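Local coordinates for thiamine-monophosphate kinase (Aquifex aeolicus, PDB 1VQV), which catalyses the ATP-dependent phosphorylation of thiamine monophosphate to thiamine diphosphate, the active form of vitamin B1, at residues I84-P89 and R99-V104; D43-G48 and W62-V67. One frame throughout, in Å; residues are numbered along the deposited sequence.

Interaction 1: I84-P89 and R99-V104; sequences ISLNLP and RFYIGV
Ile84 opens the contact by sending one branch to Val104 and the other to Phe100 on the helix. This is the strand-to-helix half of a beta-alpha-beta unit (strand 77-88, helix 94-111, strand 114-122) in the PurM-like N-terminal domain. The helix runs back nearly antiparallel to the strand, at 159°, with the short axes 12.4 Å apart, so the gap is bridged by side chains alone. In Ile84, CG1 lies beside the backbone N (chi1 -63°) and the chain then extends, carrying CD1 tip to tip against Val104, with 3.8 Å from Ile84 CD1 to Val104 CG1 and a similar approach to CG2. The other branch, Ile84 CG2, comes in at the edge of the Phe100 ring, 4.3 Å from Phe100 CE2, and also approaches the phenol of Tyr101. Ser85 points away from the helix, to the side where it packs on Thr42 of the second subunit. Leu86 turns back to the helix: its CD2 meets Phe100 alone, whereas CD1 lies near both rings, closer to that of Tyr101. Leu86 CD2 is 4.1 Å from Phe100 CZ, the two side chains lying alongside and pointing opposite ways. The two rings meet within the helix itself: Phe100 CD2 stands 3.7 Å above the plane of the Tyr101 ring, over its centre, while Tyr101 CD2 lies in the plane of the Phe100 ring at its edge. Tyr101 is an ATP-binding residue, and the strand leucine borders the outer end of its side chain, with Leu86 CD1 3.6 Å from Tyr101 CE2.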
ATOM      1  N   ILE B  84       6.620  -0.764  -2.070  1.00 51.94           N
ATOM      2  CA  ILE B  84       6.114  -1.312  -3.315  1.00 52.90           C
ATOM      3  C   ILE B  84       5.734  -2.777  -3.218  1.00 51.45           C
ATOM      4  O   ILE B  84       6.572  -3.643  -2.974  1.00 50.86           O
ATOM      5  CB  ILE B  84       7.131  -1.128  -4.448  1.00 54.92           C
ATOM      6  CG1 ILE B  84       7.346   0.368  -4.685  1.00 55.15           C
ATOM      7  CG2 ILE B  84       6.638  -1.827  -5.706  1.00 55.16           C
ATOM      8  CD1 ILE B  84       8.253   0.692  -5.822  1.00 58.48           C
ATOM      9  N   SER B  85       4.451  -3.029  -3.434  1.00 49.77           N
ATOM     10  CA  SER B  85       3.891  -4.363  -3.369  1.00 49.85           C
ATOM     11  C   SER B  85       3.621  -4.883  -4.786  1.00 49.00           C
ATOM     12  O   SER B  85       2.946  -4.232  -5.586  1.00 47.26           O
ATOM     13  CB  SER B  85       2.600  -4.314  -2.539  1.00 47.80           C
ATOM     14  OG  SER B  85       2.085  -5.601  -2.269  1.00 49.31           O
ATOM     15  N   LEU B  86       4.159  -6.059  -5.100  1.00 49.46           N
ATOM     16  CA  LEU B  86       3.968  -6.621  -6.429  1.00 49.94           C
ATOM     17  C   LEU B  86       3.236  -7.951  -6.475  1.00 50.86           C
ATOM     18  O   LEU B  86       3.551  -8.871  -5.722  1.00 50.26           O
ATOM     19  CB  LEU B  86       5.317  -6.785  -7.135  1.00 49.57           C
ATOM     20  CG  LEU B  86       6.078  -5.522  -7.534  1.00 50.03           C
ATOM     21  CD1 LEU B  86       7.311  -5.935  -8.301  1.00 51.03           C
ATOM     22  CD2 LEU B  86       5.195  -4.616  -8.400  1.00 51.85           C
ATOM     23  N   ASN B  87       2.245  -8.022  -7.361  1.00 51.94           N
ATOM     24  CA  ASN B  87       1.465  -9.231  -7.609  1.00 52.54           C
ATOM     25  C   ASN B  87       2.000  -9.695  -8.962  1.00 52.71           C
ATOM     26  O   ASN B  87       1.663  -9.116  -9.991  1.00 53.57           O
ATOM     27  CB  ASN B  87      -0.023  -8.910  -7.757  1.00 52.65           C
ATOM     28  CG  ASN B  87      -0.706  -8.630  -6.439  1.00 53.35           C
ATOM     29  OD1 ASN B  87      -1.913  -8.388  -6.406  1.00 55.38           O
ATOM     30  ND2 ASN B  87       0.050  -8.664  -5.343  1.00 54.43           N
ATOM     31  N   LEU B  88       2.824 -10.733  -8.970  1.00 52.66           N
ATOM     32  CA  LEU B  88       3.413 -11.200 -10.217  1.00 54.25           C
ATOM     33  C   LEU B  88       3.069 -12.632 -10.608  1.00 55.78           C
ATOM     34  O   LEU B  88       3.005 -13.522  -9.762  1.00 56.93           O
ATOM     35  CB  LEU B  88       4.935 -11.071 -10.134  1.00 51.92           C
ATOM     36  CG  LEU B  88       5.460  -9.713  -9.666  1.00 52.24           C
ATOM     37  CD1 LEU B  88       6.888  -9.832  -9.130  1.00 50.99           C
ATOM     38  CD2 LEU B  88       5.382  -8.746 -10.809  1.00 51.48           C
ATOM     39  N   PRO B  89       2.832 -12.872 -11.907  1.00 57.43           N
ATOM     40  CA  PRO B  89       2.509 -14.227 -12.381  1.00 58.37           C
ATOM     41  C   PRO B  89       3.816 -15.030 -12.297  1.00 59.48           C
ATOM     42  O   PRO B  89       4.863 -14.563 -12.755  1.00 57.74           O
ATOM     43  CB  PRO B  89       2.073 -13.994 -13.829  1.00 57.31           C
ATOM     44  CG  PRO B  89       1.581 -12.571 -13.825  1.00 57.09           C
ATOM     45  CD  PRO B  89       2.593 -11.873 -12.965  1.00 57.37           C
ATOM     46  N   ARG B  99      13.850  -4.841 -14.801  1.00 54.20           N
ATOM     47  CA  ARG B  99      13.713  -3.597 -15.533  1.00 53.19           C
ATOM     48  C   ARG B  99      12.704  -2.691 -14.863  1.00 51.83           C
ATOM     49  O   ARG B  99      12.811  -1.469 -14.932  1.00 51.45           O
ATOM     50  CB  ARG B  99      13.327  -3.880 -16.980  1.00 53.53           C
ATOM     51  CG  ARG B  99      14.509  -4.381 -17.791  1.00 56.48           C
ATOM     52  CD  ARG B  99      14.120  -4.874 -19.171  1.00 59.97           C
ATOM     53  NE  ARG B  99      15.286  -5.415 -19.868  1.00 63.53           N
ATOM     54  CZ  ARG B  99      15.950  -4.790 -20.839  1.00 64.13           C
ATOM     55  NH1 ARG B  99      15.558  -3.591 -21.246  1.00 65.34           N
ATOM     56  NH2 ARG B  99      17.013  -5.361 -21.394  1.00 64.52           N
ATOM     57  N   PHE B 100      11.734  -3.299 -14.194  1.00 49.95           N
ATOM     58  CA  PHE B 100      10.717  -2.545 -13.485  1.00 49.69           C
ATOM     59  C   PHE B 100      11.386  -1.763 -12.358  1.00 49.52           C
ATOM     60  O   PHE B 100      11.156  -0.559 -12.193  1.00 50.12           O
ATOM     61  CB  PHE B 100       9.667  -3.490 -12.890  1.00 47.89           C
ATOM     62  CG  PHE B 100       8.769  -2.829 -11.890  1.00 45.16           C
ATOM     63  CD1 PHE B 100       7.667  -2.099 -12.305  1.00 43.94           C
ATOM     64  CD2 PHE B 100       9.077  -2.864 -10.539  1.00 45.35           C
ATOM     65  CE1 PHE B 100       6.885  -1.404 -11.391  1.00 44.81           C
ATOM     66  CE2 PHE B 100       8.305  -2.175  -9.618  1.00 46.07           C
ATOM     67  CZ  PHE B 100       7.208  -1.442 -10.045  1.00 44.73           C
ATOM     68  N   TYR B 101      12.214  -2.451 -11.583  1.00 49.53           N
ATOM     69  CA  TYR B 101      12.899  -1.817 -10.465  1.00 52.58           C
ATOM     70  C   TYR B 101      14.001  -0.828 -10.849  1.00 52.77           C
ATOM     71  O   TYR B 101      14.410  -0.001 -10.032  1.00 51.54           O
ATOM     72  CB  TYR B 101      13.426  -2.891  -9.515  1.00 54.74           C
ATOM     73  CG  TYR B 101      12.339  -3.415  -8.607  1.00 55.53           C
ATOM     74  CD1 TYR B 101      11.778  -2.592  -7.636  1.00 55.43           C
ATOM     75  CD2 TYR B 101      11.843  -4.710  -8.748  1.00 56.91           C
ATOM     76  CE1 TYR B 101      10.753  -3.038  -6.828  1.00 58.76           C
ATOM     77  CE2 TYR B 101      10.813  -5.175  -7.947  1.00 57.90           C
ATOM     78  CZ  TYR B 101      10.269  -4.338  -6.981  1.00 59.75           C
ATOM     79  OH  TYR B 101       9.261  -4.808  -6.148  1.00 61.21           O
ATOM     80  N   ILE B 102      14.454  -0.919 -12.100  1.00 53.78           N
ATOM     81  CA  ILE B 102      15.461  -0.028 -12.664  1.00 53.23           C
ATOM     82  C   ILE B 102      14.754   1.310 -12.792  1.00 52.17           C
ATOM     83  O   ILE B 102      15.252   2.340 -12.342  1.00 53.21           O
ATOM     84  CB  ILE B 102      15.910  -0.497 -14.087  1.00 55.70           C
ATOM     85  CG1 ILE B 102      16.802  -1.737 -13.977  1.00 57.12           C
ATOM     86  CG2 ILE B 102      16.633   0.638 -14.821  1.00 54.64           C
ATOM     87  CD1 ILE B 102      17.272  -2.294 -15.323  1.00 58.63           C
ATOM     88  N   GLY B 103      13.574   1.269 -13.402  1.00 50.19           N
ATOM     89  CA  GLY B 103      12.782   2.467 -13.577  1.00 49.46           C
ATOM     90  C   GLY B 103      12.388   3.083 -12.244  1.00 49.04           C
ATOM     91  O   GLY B 103      12.292   4.300 -12.124  1.00 48.08           O
ATOM     92  N   VAL B 104      12.157   2.238 -11.242  1.00 49.26           N
ATOM     93  CA  VAL B 104      11.782   2.698  -9.913  1.00 47.15           C
ATOM     94  C   VAL B 104      12.972   3.407  -9.286  1.00 48.19           C
ATOM     95  O   VAL B 104      12.825   4.476  -8.704  1.00 46.99           O
ATOM     96  CB  VAL B 104      11.341   1.499  -9.003  1.00 44.80           C
ATOM     97  CG1 VAL B 104      11.422   1.873  -7.530  1.00 41.51           C
ATOM     98  CG2 VAL B 104       9.919   1.086  -9.332  1.00 43.80           C
TER

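Interaction 2: D43-G48 and W62-V67; sequences DVLNEG and WKAISV
Asp43 and Val67 meet side chain to side chain, and the aspartate can be followed outward atom by atom. Asp43 CB lies 4.0 Å from Val67 CG1, the first point of contact with the helix. Rotation about the CA-CB bond sets CG between the backbone N and the carbonyl carbon (chi1 72°), which directs the carboxylate to the helix, where CG is about equally far from Val67 CB and the carbonyl oxygen of Ala64. The two carboxylate oxygens then differ in their surroundings. Asp43 OD2 sits against the valine, 3.3 Å from Val67 CB, and is 3.6 Å from Ala64 O, an acceptor that can offer it no hydrogen. Asp43 OD1 is 3.8 Å from Ala64 O. Asp43 is a ligand of two of the magnesium ions, and Val67 sits close to Asp71, a ligand of three. Strand 38-46 is one of the two outermost strands, within this chain, of the four-stranded mixed sheet in the PurM-like N-terminal domain, and helix 57-73 packs across one of its faces. The short axes approach to 8.7 Å at 154°, nearly antiparallel, and the CA atoms of Leu45 and Ala64 pair at 7.1 Å. Two residues along from the aspartate, Leu45 again faces the helix. Its CG is beside the backbone N (chi1 -62°), and Leu45 CD1 carries the contact, lying 4.0 Å from Ala64 N and 4.2 Å from Lys63 CG. The contact uses the lysine's aliphatic part, while Lys63 NZ is hydrogen-bonded to His185 O.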
ATOM      1  N   ASP B  43      -1.475   4.232  -4.845  1.00 58.58           N
ATOM      2  CA  ASP B  43      -1.959   4.187  -6.220  1.00 59.87           C
ATOM      3  C   ASP B  43      -1.755   2.762  -6.724  1.00 58.42           C
ATOM      4  O   ASP B  43      -0.980   1.991  -6.144  1.00 56.91           O
ATOM      5  CB  ASP B  43      -1.209   5.177  -7.116  1.00 64.18           C
ATOM      6  CG  ASP B  43       0.218   4.744  -7.403  1.00 69.74           C
ATOM      7  OD1 ASP B  43       0.915   4.361  -6.436  1.00 72.31           O
ATOM      8  OD2 ASP B  43       0.653   4.790  -8.585  1.00 72.51           O
ATOM      9  N   VAL B  44      -2.454   2.407  -7.796  1.00 56.40           N
ATOM     10  CA  VAL B  44      -2.324   1.065  -8.329  1.00 54.38           C
ATOM     11  C   VAL B  44      -2.261   1.027  -9.847  1.00 54.77           C
ATOM     12  O   VAL B  44      -2.908   1.817 -10.532  1.00 55.38           O
ATOM     13  CB  VAL B  44      -3.479   0.153  -7.803  1.00 54.00           C
ATOM     14  CG1 VAL B  44      -4.822   0.689  -8.230  1.00 53.51           C
ATOM     15  CG2 VAL B  44      -3.285  -1.279  -8.284  1.00 54.25           C
ATOM     16  N   LEU B  45      -1.445   0.115 -10.361  1.00 53.52           N
ATOM     17  CA  LEU B  45      -1.295  -0.084 -11.794  1.00 53.14           C
ATOM     18  C   LEU B  45      -1.555  -1.566 -12.016  1.00 54.18           C
ATOM     19  O   LEU B  45      -0.824  -2.421 -11.514  1.00 54.86           O
ATOM     20  CB  LEU B  45       0.122   0.288 -12.271  1.00 52.03           C
ATOM     21  CG  LEU B  45       0.557   1.752 -12.090  1.00 53.16           C
ATOM     22  CD1 LEU B  45       1.831   2.044 -12.879  1.00 51.71           C
ATOM     23  CD2 LEU B  45      -0.561   2.660 -12.570  1.00 51.71           C
ATOM     24  N   ASN B  46      -2.629  -1.877 -12.729  1.00 54.29           N
ATOM     25  CA  ASN B  46      -2.943  -3.265 -12.988  1.00 53.28           C
ATOM     26  C   ASN B  46      -2.885  -3.569 -14.457  1.00 55.04           C
ATOM     27  O   ASN B  46      -3.444  -2.841 -15.289  1.00 52.97           O
ATOM     28  CB  ASN B  46      -4.320  -3.642 -12.450  1.00 52.38           C
ATOM     29  CG  ASN B  46      -4.376  -3.626 -10.947  1.00 52.62           C
ATOM     30  OD1 ASN B  46      -3.520  -4.193 -10.275  1.00 53.96           O
ATOM     31  ND2 ASN B  46      -5.390  -2.971 -10.404  1.00 54.00           N
ATOM     32  N   GLU B  47      -2.192  -4.663 -14.758  1.00 55.71           N
ATOM     33  CA  GLU B  47      -2.044  -5.134 -16.113  1.00 56.66           C
ATOM     34  C   GLU B  47      -3.423  -5.267 -16.747  1.00 56.65           C
ATOM     35  O   GLU B  47      -4.382  -5.692 -16.101  1.00 54.80           O
ATOM     36  CB  GLU B  47      -1.362  -6.495 -16.123  1.00 57.57           C
ATOM     37  CG  GLU B  47      -0.937  -6.906 -17.518  1.00 60.35           C
ATOM     38  CD  GLU B  47      -0.554  -8.362 -17.628  1.00 61.37           C
ATOM     39  OE1 GLU B  47      -0.135  -8.968 -16.620  1.00 62.80           O
ATOM     40  OE2 GLU B  47      -0.663  -8.890 -18.749  1.00 63.87           O
ATOM     41  N   GLY B  48      -3.506  -4.906 -18.017  1.00 56.67           N
ATOM     42  CA  GLY B  48      -4.763  -4.999 -18.713  1.00 59.50           C
ATOM     43  C   GLY B  48      -5.530  -3.696 -18.697  1.00 61.62           C
ATOM     44  O   GLY B  48      -6.174  -3.333 -19.687  1.00 64.24           O
ATOM     45  N   TRP B  62       8.892   3.501 -13.493  1.00 45.41           N
ATOM     46  CA  TRP B  62       9.022   4.930 -13.262  1.00 44.38           C
ATOM     47  C   TRP B  62       7.638   5.487 -12.922  1.00 43.65           C
ATOM     48  O   TRP B  62       7.465   6.184 -11.938  1.00 44.81           O
ATOM     49  CB  TRP B  62       9.614   5.613 -14.510  1.00 43.37           C
ATOM     50  CG  TRP B  62       9.628   7.129 -14.464  1.00 45.42           C
ATOM     51  CD1 TRP B  62       8.569   7.969 -14.701  1.00 44.83           C
ATOM     52  CD2 TRP B  62      10.729   7.972 -14.100  1.00 44.44           C
ATOM     53  NE1 TRP B  62       8.940   9.269 -14.500  1.00 45.11           N
ATOM     54  CE2 TRP B  62      10.258   9.306 -14.129  1.00 44.28           C
ATOM     55  CE3 TRP B  62      12.065   7.731 -13.748  1.00 45.09           C
ATOM     56  CZ2 TRP B  62      11.074  10.400 -13.818  1.00 43.47           C
ATOM     57  CZ3 TRP B  62      12.875   8.815 -13.439  1.00 47.73           C
ATOM     58  CH2 TRP B  62      12.371  10.140 -13.475  1.00 47.04           C
ATOM     59  N   LYS B  63       6.643   5.147 -13.725  1.00 43.52           N
ATOM     60  CA  LYS B  63       5.293   5.617 -13.484  1.00 42.53           C
ATOM     61  C   LYS B  63       4.784   5.242 -12.087  1.00 42.88           C
ATOM     62  O   LYS B  63       4.142   6.050 -11.430  1.00 43.54           O
ATOM     63  CB  LYS B  63       4.360   5.057 -14.554  1.00 39.06           C
ATOM     64  CG  LYS B  63       3.018   5.726 -14.622  1.00 38.21           C
ATOM     65  CD  LYS B  63       2.382   5.491 -15.968  1.00 39.62           C
ATOM     66  CE  LYS B  63       1.015   6.136 -16.048  1.00 39.99           C
ATOM     67  NZ  LYS B  63       0.368   5.915 -17.371  1.00 41.00           N
ATOM     68  N   ALA B  64       5.081   4.030 -11.625  1.00 43.79           N
ATOM     69  CA  ALA B  64       4.617   3.590 -10.312  1.00 43.32           C
ATOM     70  C   ALA B  64       4.998   4.586  -9.222  1.00 43.52           C
ATOM     71  O   ALA B  64       4.217   4.855  -8.310  1.00 43.47           O
ATOM     72  CB  ALA B  64       5.176   2.218  -9.991  1.00 41.81           C
ATOM     73  N   ILE B  65       6.202   5.132  -9.318  1.00 43.43           N
ATOM     74  CA  ILE B  65       6.674   6.113  -8.357  1.00 43.74           C
ATOM     75  C   ILE B  65       6.143   7.519  -8.676  1.00 45.69           C
ATOM     76  O   ILE B  65       5.738   8.260  -7.788  1.00 45.39           O
ATOM     77  CB  ILE B  65       8.214   6.140  -8.331  1.00 41.60           C
ATOM     78  CG1 ILE B  65       8.735   4.829  -7.738  1.00 39.57           C
ATOM     79  CG2 ILE B  65       8.716   7.362  -7.554  1.00 40.86           C
ATOM     80  CD1 ILE B  65       8.332   4.574  -6.309  1.00 34.21           C
ATOM     81  N   SER B  66       6.125   7.873  -9.953  1.00 46.67           N
ATOM     82  CA  SER B  66       5.654   9.187 -10.361  1.00 48.25           C
ATOM     83  C   SER B  66       4.198   9.510 -10.053  1.00 47.92           C
ATOM     84  O   SER B  66       3.892  10.644  -9.721  1.00 48.04           O
ATOM     85  CB  SER B  66       5.914   9.407 -11.854  1.00 49.91           C
ATOM     86  OG  SER B  66       7.274   9.746 -12.081  1.00 51.83           O
ATOM     87  N   VAL B  67       3.296   8.544 -10.165  1.00 47.46           N
ATOM     88  CA  VAL B  67       1.906   8.847  -9.884  1.00 48.18           C
ATOM     89  C   VAL B  67       1.757   9.248  -8.420  1.00 49.20           C
ATOM     90  O   VAL B  67       1.098  10.241  -8.104  1.00 50.74           O
ATOM     91  CB  VAL B  67       0.983   7.652 -10.194  1.00 47.67           C
ATOM     92  CG1 VAL B  67      -0.452   7.994  -9.838  1.00 46.54           C
ATOM     93  CG2 VAL B  67       1.071   7.307 -11.671  1.00 47.79           C
TER

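Interaction 2 closes before interaction 1 opens along the chain, and helix 57-73 is followed directly by strand 77-88. The centres of the two interactions lie about 10 Å apart on the same four-stranded sheet, where strand 127-136 separates strand 38-46 from strand 77-88. The helices meet as well: Phe100 CZ is 4.2 Å from Ala64 CB, and Ile65, turned away from strand 38-46, packs on both Ile84 and Val104. Helices 57-73 and 94-111 thus lie side by side against the sheet. Both interactions also touch the second subunit of the homodimer, and the layer carries an ATP-binding residue in interaction 1 and a magnesium ligand in interaction 2.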